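Local coordinates for putative translation initiation inhibitor (Salmonella typhimurium, PDB 3GTZ), which is of unknown function but belongs to the RutC family of YjgF-like proteins, at residues A[80-83]-A[84-87]. Sequence-based numbering, arbitrary orientation.
Sequences KAWD and AWVV
W82 and W85, three residues apart on the last turn of helix 75-85, meet as an edge-to-face pair: the edge of the W85 indole is directed at the face of W82, with the six-membered ring planes at 54° and their centroids 4.9 Å apart. W85 CZ3 makes the approach, lying 3.7 Å from W82 CZ3 above that face. V86 adds a CH-pi contact over the five-membered ring of W82, its CB 4.1 Å from that ring's centroid. With CG anti to the backbone N (chi1 177°), the W82 indole lies where W85 CZ3 and V86 CB both reach one face of it.

The carbonyl of W82 is the principal acceptor. It takes the N-H of V86 at 2.8 Å (N to O) with an N-H...O angle of 166°, and also the N-H of W85, whose N lies 3.1 Å from W82 O but well above the carbonyl plane. A84 N is hydrogen-bonded to K80 O at 3.2 Å, whereas its bond to A81 O and that of W85 N to the same oxygen are weak. W82 O thus serves both an i+3 and an i+4 donor, and V86 is the first residue to leave helical geometry.

Neither indole N-H depends on this turn for a partner: W82 NE1 donates to R13 O of the second subunit, and W85 NE1 to D49 OD1 on helix 37-54. W85 O accepts from K59 NZ. W82 also rests against A65 and I67 of strand 62-69, with R94 in a cation-pi contact. The arrangement is the C-terminal end of the helix in a beta-alpha-beta unit (strand 62-69, helix 75-85, strand 93-98) of the YjgF-like fold, here abutting a subunit interface.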
# COMPACT_ATOMS: atom_id res chain seq x y z
N LYS A 80 0.62 9.32 -19.92
CA LYS A 80 1.50 9.61 -21.03
C LYS A 80 2.94 9.38 -20.59
O LYS A 80 3.67 8.75 -21.30
CB LYS A 80 1.29 11.05 -21.44
CG LYS A 80 1.92 11.52 -22.74
CD LYS A 80 2.16 13.04 -22.62
CE LYS A 80 1.87 13.79 -23.88
NZ LYS A 80 2.31 15.22 -23.68
N ALA A 81 3.34 9.85 -19.40
CA ALA A 81 4.70 9.59 -18.88
C ALA A 81 4.91 8.11 -18.64
O ALA A 81 5.88 7.53 -19.06
CB ALA A 81 4.95 10.37 -17.63
N TRP A 82 3.96 7.48 -17.97
CA TRP A 82 4.06 6.04 -17.72
C TRP A 82 4.23 5.30 -19.04
O TRP A 82 5.08 4.42 -19.14
CB TRP A 82 2.80 5.55 -17.01
CG TRP A 82 2.76 4.09 -16.77
CD1 TRP A 82 2.30 3.15 -17.62
CD2 TRP A 82 3.16 3.40 -15.58
NE1 TRP A 82 2.40 1.91 -17.06
CE2 TRP A 82 2.90 2.04 -15.80
CE3 TRP A 82 3.70 3.80 -14.36
CZ2 TRP A 82 3.18 1.07 -14.86
CZ3 TRP A 82 3.97 2.84 -13.41
CH2 TRP A 82 3.72 1.48 -13.67
N ASP A 83 3.42 5.65 -20.03
CA ASP A 83 3.42 4.93 -21.29
C ASP A 83 4.71 5.07 -22.08
O ASP A 83 5.06 4.18 -22.84
CB ASP A 83 2.23 5.34 -22.17
CG ASP A 83 0.89 4.83 -21.64
OD1 ASP A 83 0.87 3.95 -20.73
OD2 ASP A 83 -0.13 5.36 -22.13
N ALA A 84 5.42 6.17 -21.89
CA ALA A 84 6.68 6.42 -22.58
C ALA A 84 7.83 5.62 -21.95
O ALA A 84 8.84 5.35 -22.61
CB ALA A 84 6.97 7.88 -22.57
N TRP A 85 7.63 5.19 -20.70
CA TRP A 85 8.65 4.55 -19.85
C TRP A 85 8.46 3.07 -19.67
O TRP A 85 9.43 2.33 -19.71
CB TRP A 85 8.60 5.24 -18.49
CG TRP A 85 9.21 4.53 -17.33
CD1 TRP A 85 10.46 4.72 -16.83
CD2 TRP A 85 8.57 3.62 -16.42
NE1 TRP A 85 10.67 3.93 -15.71
CE2 TRP A 85 9.52 3.25 -15.43
CE3 TRP A 85 7.29 3.07 -16.36
CZ2 TRP A 85 9.24 2.34 -14.41
CZ3 TRP A 85 7.01 2.13 -15.32
CH2 TRP A 85 7.98 1.79 -14.38
N VAL A 86 7.24 2.62 -19.41
CA VAL A 86 6.95 1.22 -19.04
C VAL A 86 7.54 0.22 -20.02
O VAL A 86 7.62 0.51 -21.20
CB VAL A 86 5.43 0.99 -18.95
CG1 VAL A 86 4.77 1.07 -20.36
CG2 VAL A 86 5.13 -0.34 -18.28
N VAL A 87 7.98 -0.94 -19.54
CA VAL A 87 8.56 -1.96 -20.37
C VAL A 87 7.47 -2.96 -20.80
O VAL A 87 6.88 -3.69 -19.98
CB VAL A 87 9.74 -2.65 -19.69
CG1 VAL A 87 10.36 -3.77 -20.63
CG2 VAL A 87 10.83 -1.61 -19.31